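Local coordinates for protein halogenase (Chondromyces crocatus, PDB 3E1T) that binds flavin-adenine dinucleotide and probably uses it to install the chlorine of chondrochloren, as a variant of the FAD-dependent halogenases, at residues A[118-121]-A[122-126]; A[357-360]-A[361-365]; A[465-468]-A[469-473]. All coordinates share one frame; numbering follows the deposited sequence.

Interaction 1. Residues A[118-121]-A[122-126]; sequences LRNS and ERKGV
A Schellman motif closes helix 110-123, and a salt bridge one turn earlier, between Arg119 and Glu122, ties the side chains of its last turns. Gly125 carries the positive phi (111°) that turns the chain out of the helix. Ser121 O receives Val126 N at 2.9 Å, the bond that closes the motif, and a weak bond from Lys124 N. Lys124 N also makes a weak bond to Asn120 O. Val126 CG2 lies 3.3 Å from Ser121 O, beside the carbonyl that its own N bonds. Ser121 and Val126 pack on helix 17-27, and Val126 also on strand 33-36, in what is probably the Rossmann-type nucleotide-binding part.

Arg119 and Glu122 run side by side and point the same way. The arginine chain bends at chi2 and chi3, which brings its guanidinium edge round to the carboxylate. Arg119 NH2 lies 3.0 Å from Glu122 OE2 and meets it from above the carboxylate plane. Arg119 NE makes a weak bond to Glu122 OE1 at 3.4 Å. The two planes are 42° apart.

Arg123 crosses Asn120 at about a right angle. One face of its guanidinium lies over Asn120 CA, and its NH2 forms a salt bridge with Glu67. Ser121 OG bonds to Ser24 OG.

Three carboxylates, of Glu122, Asp115 and Glu130, pair with the Arg119 guanidinium, balance its charge and probably limit its rotation. The bonds to Ser121 O help fix the turn out of the helix.

Interaction 2. Residues A[357-360]-A[361-365]; sequences NFYQ and FLVAF
The Tyr359 ring reaches Val363 because its CG lies anti to the backbone N (chi1 -165°), while Val363 turns CG2 back beside its own N (chi1 171° for CG1). The methyl then sits one turn along helix 340-368 from the ring. Tyr359 CE2 and Val363 CG2 are 3.6 Å apart, and CD2 of the ring is slightly farther from the same methyl. The approach is oblique to the ring. Val363 CG2 also lies 3.4 Å from Tyr359 O, so this one methyl packs against both the ring and the carbonyl of Tyr359.

Regular helix bonds run beneath these side chains. Val363 N donates to Tyr359 O at 3.1 Å, and Leu362 N donates to Phe358 O at 2.9 Å. Phe361 N bonds to Asn357 O, while the bond from Ala364 N to Gln360 O is weak. Leu362 CG comes within 3.1 Å of Phe358 O, where it lies against the carbonyl oxygen.

The surroundings are rich in aromatic rings. Tyr359 OH bonds to Ser184 OG and to Gln463 O, and its ring meets Phe187 edge-to-face. Phe365 stacks on Trp83.

The Val363 methyl thus packs against the CE2 side of the ring, and hydrogen bonds fix its hydroxyl end. Tyr359 is buried, its hydroxyl has polar partners, and together these contacts should restrict movement of the ring.

Interaction 3. Residues A[465-468]-A[469-473]; sequences FTRE and ITELQ
This contact covers the start of helix 467-477, a short surface helix near the end of the modelled chain, with its N-cap and first two turns, and Phe465 just ahead of it packs on Ile469. The contact is a CH-pi interaction. Ile469 CG2 lies over one face of the Phe465 ring, 3.7 Å from its centroid and 15° off the ring normal. The methyl is nearest CG of the ring, at 3.6 Å. Ile469 CG2 stands anti to the backbone N, since CG1 has chi1 -61°, and this turns the methyl over the ring. CG1 goes toward Phe465 CD1 and toward Thr466 CG2, the latter at 4.1 Å.

Thr466 occupies the N-cap position, but its side chain makes no capping bond. Its carbonyl is used instead. Thr470 OG1 donates to Thr466 O at 2.7 Å from above the carbonyl plane, and Thr470 N donates to the same oxygen at 3.3 Å. The two donors come from opposite faces of that plane. Glu471 N to Arg467 O, at 2.8 Å, and Leu472 N to Glu468 O continue the helix. Leu472 CG lies 3.3 Å from Glu468 O.

Phe465 also touches Tyr355 of helix 340-368, and both it and Ile469 touch Val182 of strand 181-183. Gln473 NE2 bonds to Arg352 O on the same long helix.

The Ile469 methyl over the Phe465 ring is an apolar contact. Separately, two bonds from Thr470 grip Thr466 O and help fix the start of the helix.

Interactions 2 and 3 meet directly: Tyr359 CE1 lies 3.3 Å from Phe465 CE2, with the ring planes at about 40°. Their centres are about 15 Å apart. The short helix 467-477 thus packs beside helix 340-368, so the Phe465 ring contacts both Ile469 and Tyr359. Interaction 1 lies on the opposite side of the chain's centre from interaction 2, with their centres about 35 Å apart; it touches neither of the others. FAD lies near both interaction 1 and interaction 2: the side chains of Leu118 and Phe358 come within about 8 Å and 9 Å of it, respectively, but do not touch it.

Interaction 1. Residues A[118-121]-A[122-126]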
# COMPACT_ATOMS: atom_id res chain seq x y z
N LEU A 118 3.10 -17.28 -1.28
CA LEU A 118 3.79 -17.96 -0.17
C LEU A 118 4.23 -19.36 -0.60
O LEU A 118 5.31 -19.81 -0.23
CB LEU A 118 2.92 -18.02 1.09
CG LEU A 118 3.65 -18.33 2.42
CD1 LEU A 118 4.76 -17.32 2.76
CD2 LEU A 118 2.68 -18.39 3.57
N ARG A 119 3.38 -20.03 -1.38
CA ARG A 119 3.72 -21.31 -1.99
C ARG A 119 4.99 -21.20 -2.86
O ARG A 119 5.84 -22.09 -2.84
CB ARG A 119 2.54 -21.84 -2.81
CG ARG A 119 1.60 -22.79 -2.07
CD ARG A 119 0.98 -22.21 -0.80
NE ARG A 119 1.89 -22.27 0.35
CZ ARG A 119 1.56 -21.96 1.60
NH1 ARG A 119 0.33 -21.56 1.89
NH2 ARG A 119 2.46 -22.05 2.56
N ASN A 120 5.11 -20.08 -3.59
CA ASN A 120 6.28 -19.82 -4.44
C ASN A 120 7.54 -19.64 -3.61
O ASN A 120 8.64 -19.97 -4.07
CB ASN A 120 6.05 -18.59 -5.32
CG ASN A 120 7.19 -18.34 -6.31
OD1 ASN A 120 7.56 -19.23 -7.08
ND2 ASN A 120 7.73 -17.12 -6.31
N SER A 121 7.38 -19.08 -2.41
CA SER A 121 8.48 -18.93 -1.45
C SER A 121 9.08 -20.29 -1.11
O SER A 121 10.30 -20.47 -1.17
CB SER A 121 8.00 -18.25 -0.16
OG SER A 121 7.86 -16.85 -0.31
N GLU A 122 8.21 -21.23 -0.73
CA GLU A 122 8.61 -22.59 -0.39
C GLU A 122 9.45 -23.19 -1.51
O GLU A 122 10.60 -23.57 -1.29
CB GLU A 122 7.39 -23.45 -0.12
CG GLU A 122 6.66 -23.04 1.14
CD GLU A 122 5.31 -23.69 1.29
OE1 GLU A 122 4.71 -24.10 0.26
OE2 GLU A 122 4.84 -23.79 2.44
N ARG A 123 8.86 -23.23 -2.70
CA ARG A 123 9.51 -23.72 -3.91
C ARG A 123 10.81 -23.00 -4.26
O ARG A 123 11.65 -23.56 -4.96
CB ARG A 123 8.55 -23.62 -5.11
CG ARG A 123 7.23 -24.37 -4.93
CD ARG A 123 6.50 -24.51 -6.26
NE ARG A 123 6.22 -23.22 -6.89
CZ ARG A 123 5.04 -22.60 -6.87
NH1 ARG A 123 4.00 -23.15 -6.25
NH2 ARG A 123 4.90 -21.43 -7.47
N LYS A 124 10.98 -21.78 -3.77
CA LYS A 124 12.24 -21.05 -4.00
C LYS A 124 13.27 -21.42 -2.95
O LYS A 124 14.44 -21.02 -3.04
CB LYS A 124 12.02 -19.53 -4.04
CG LYS A 124 11.36 -19.02 -5.32
CD LYS A 124 12.26 -19.21 -6.52
CE LYS A 124 11.58 -18.76 -7.81
NZ LYS A 124 12.36 -19.16 -9.01
N GLY A 125 12.82 -22.18 -1.95
CA GLY A 125 13.71 -22.70 -0.92
C GLY A 125 13.52 -22.09 0.46
O GLY A 125 14.38 -22.26 1.33
N VAL A 126 12.41 -21.38 0.66
CA VAL A 126 12.15 -20.71 1.93
C VAL A 126 11.49 -21.68 2.90
O VAL A 126 10.56 -22.39 2.54
CB VAL A 126 11.27 -19.44 1.79
CG1 VAL A 126 10.96 -18.84 3.15
CG2 VAL A 126 11.94 -18.40 0.89

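Interaction 2. Residues A[357-360]-A[361-365]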
# COMPACT_ATOMS: atom_id res chain seq x y z
N ASN A 357 6.89 10.13 -3.24
CA ASN A 357 6.28 10.38 -4.55
C ASN A 357 4.77 10.16 -4.53
O ASN A 357 4.01 10.98 -5.05
CB ASN A 357 6.93 9.49 -5.62
CG ASN A 357 8.27 10.03 -6.09
OD1 ASN A 357 8.69 11.10 -5.70
ND2 ASN A 357 8.96 9.28 -6.94
N PHE A 358 4.33 9.05 -3.95
CA PHE A 358 2.90 8.78 -3.82
C PHE A 358 2.22 9.72 -2.82
O PHE A 358 1.10 10.19 -3.09
CB PHE A 358 2.65 7.32 -3.45
CG PHE A 358 2.60 6.40 -4.63
CD1 PHE A 358 1.42 6.26 -5.37
CD2 PHE A 358 3.73 5.68 -5.01
CE1 PHE A 358 1.35 5.42 -6.47
CE2 PHE A 358 3.67 4.83 -6.12
CZ PHE A 358 2.47 4.68 -6.84
N TYR A 359 2.86 9.97 -1.68
CA TYR A 359 2.32 10.87 -0.68
C TYR A 359 2.02 12.24 -1.29
O TYR A 359 0.91 12.75 -1.17
CB TYR A 359 3.26 11.03 0.53
CG TYR A 359 2.57 11.66 1.75
CD1 TYR A 359 2.05 10.87 2.76
CD2 TYR A 359 2.40 13.05 1.85
CE1 TYR A 359 1.40 11.42 3.86
CE2 TYR A 359 1.75 13.62 2.96
CZ TYR A 359 1.25 12.80 3.95
OH TYR A 359 0.61 13.32 5.05
N GLN A 360 3.03 12.80 -1.93
CA GLN A 360 2.95 14.12 -2.53
C GLN A 360 1.86 14.18 -3.57
O GLN A 360 1.07 15.12 -3.59
CB GLN A 360 4.29 14.49 -3.16
CG GLN A 360 5.30 14.90 -2.14
CD GLN A 360 4.97 16.25 -1.57
OE1 GLN A 360 5.21 17.27 -2.21
NE2 GLN A 360 4.41 16.27 -0.37
N PHE A 361 1.81 13.18 -4.45
CA PHE A 361 0.83 13.18 -5.51
C PHE A 361 -0.59 13.00 -4.99
O PHE A 361 -1.53 13.58 -5.55
CB PHE A 361 1.15 12.10 -6.53
CG PHE A 361 0.12 11.97 -7.61
CD1 PHE A 361 -0.03 12.98 -8.57
CD2 PHE A 361 -0.72 10.88 -7.66
CE1 PHE A 361 -1.00 12.88 -9.56
CE2 PHE A 361 -1.68 10.77 -8.65
CZ PHE A 361 -1.82 11.77 -9.61
N LEU A 362 -0.76 12.19 -3.94
CA LEU A 362 -2.10 11.94 -3.40
C LEU A 362 -2.68 13.14 -2.67
O LEU A 362 -3.89 13.33 -2.70
CB LEU A 362 -2.14 10.70 -2.51
CG LEU A 362 -1.90 9.30 -3.12
CD1 LEU A 362 -2.46 8.25 -2.16
CD2 LEU A 362 -2.48 9.09 -4.49
N VAL A 363 -1.83 13.91 -1.97
CA VAL A 363 -2.25 15.18 -1.35
C VAL A 363 -2.81 16.09 -2.47
O VAL A 363 -3.93 16.57 -2.37
CB VAL A 363 -1.09 15.91 -0.56
CG1 VAL A 363 -1.51 17.35 -0.11
CG2 VAL A 363 -0.65 15.11 0.68
N ALA A 364 -2.04 16.28 -3.55
CA ALA A 364 -2.52 17.09 -4.68
C ALA A 364 -3.78 16.51 -5.35
O ALA A 364 -4.67 17.27 -5.76
CB ALA A 364 -1.40 17.34 -5.71
N PHE A 365 -3.88 15.18 -5.42
CA PHE A 365 -5.05 14.52 -6.01
C PHE A 365 -6.32 14.70 -5.17
O PHE A 365 -7.39 14.97 -5.73
CB PHE A 365 -4.79 13.03 -6.27
CG PHE A 365 -5.81 12.39 -7.17
CD1 PHE A 365 -5.85 12.69 -8.53
CD2 PHE A 365 -6.74 11.49 -6.66
CE1 PHE A 365 -6.80 12.10 -9.36
CE2 PHE A 365 -7.68 10.90 -7.50
CZ PHE A 365 -7.71 11.22 -8.85

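Interaction 3. Residues A[465-468]-A[469-473]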
# COMPACT_ATOMS: atom_id res chain seq x y z
N PHE A 465 2.44 15.94 8.24
CA PHE A 465 3.50 15.33 9.05
C PHE A 465 4.30 16.30 9.91
O PHE A 465 4.56 17.45 9.52
CB PHE A 465 4.49 14.54 8.18
CG PHE A 465 4.10 13.12 7.97
CD1 PHE A 465 4.06 12.23 9.04
CD2 PHE A 465 3.78 12.66 6.71
CE1 PHE A 465 3.69 10.90 8.86
CE2 PHE A 465 3.43 11.33 6.50
CZ PHE A 465 3.37 10.45 7.58
N THR A 466 4.70 15.78 11.07
CA THR A 466 5.62 16.42 12.00
C THR A 466 6.96 16.76 11.30
O THR A 466 7.19 16.32 10.18
CB THR A 466 5.83 15.48 13.19
OG1 THR A 466 6.41 16.19 14.29
CG2 THR A 466 6.74 14.31 12.80
N ARG A 467 7.84 17.52 11.95
CA ARG A 467 9.11 17.95 11.31
C ARG A 467 10.09 16.82 11.03
O ARG A 467 10.84 16.87 10.03
CB ARG A 467 9.84 19.02 12.14
CG ARG A 467 10.52 18.46 13.40
CD ARG A 467 11.99 18.87 13.48
NE ARG A 467 12.73 18.07 14.47
CZ ARG A 467 13.58 17.09 14.17
NH1 ARG A 467 13.83 16.77 12.90
NH2 ARG A 467 14.19 16.42 15.14
N GLU A 468 10.11 15.83 11.92
CA GLU A 468 11.05 14.70 11.83
C GLU A 468 10.82 13.88 10.57
O GLU A 468 11.77 13.63 9.83
CB GLU A 468 10.99 13.82 13.09
CG GLU A 468 12.10 12.75 13.14
CD GLU A 468 12.22 12.04 14.49
OE1 GLU A 468 11.27 12.10 15.31
OE2 GLU A 468 13.28 11.41 14.75
N ILE A 469 9.58 13.48 10.31
CA ILE A 469 9.26 12.78 9.06
C ILE A 469 9.55 13.68 7.84
O ILE A 469 10.15 13.24 6.86
CB ILE A 469 7.81 12.27 9.04
CG1 ILE A 469 7.58 11.26 10.18
CG2 ILE A 469 7.44 11.71 7.66
CD1 ILE A 469 8.39 9.94 10.05
N THR A 470 9.15 14.95 7.91
CA THR A 470 9.35 15.88 6.79
C THR A 470 10.83 16.00 6.42
O THR A 470 11.18 15.98 5.23
CB THR A 470 8.74 17.28 7.08
OG1 THR A 470 7.41 17.14 7.60
CG2 THR A 470 8.68 18.11 5.81
N GLU A 471 11.69 16.12 7.42
CA GLU A 471 13.12 16.25 7.20
C GLU A 471 13.74 15.00 6.58
O GLU A 471 14.49 15.10 5.60
CB GLU A 471 13.86 16.66 8.48
CG GLU A 471 13.84 18.17 8.72
CD GLU A 471 14.40 18.98 7.54
OE1 GLU A 471 13.71 19.92 7.09
OE2 GLU A 471 15.51 18.66 7.06
N LEU A 472 13.41 13.84 7.14
CA LEU A 472 13.82 12.55 6.56
C LEU A 472 13.38 12.41 5.11
O LEU A 472 14.15 11.96 4.27
CB LEU A 472 13.25 11.38 7.37
CG LEU A 472 13.83 11.28 8.78
CD1 LEU A 472 12.94 10.41 9.67
CD2 LEU A 472 15.26 10.76 8.75
N GLN A 473 12.14 12.81 4.83
CA GLN A 473 11.63 12.72 3.47
C GLN A 473 12.34 13.72 2.56
O GLN A 473 12.62 13.40 1.41
CB GLN A 473 10.11 12.95 3.43
CG GLN A 473 9.29 11.79 4.02
CD GLN A 473 9.50 10.49 3.28
OE1 GLN A 473 10.00 9.52 3.85
NE2 GLN A 473 9.13 10.46 1.99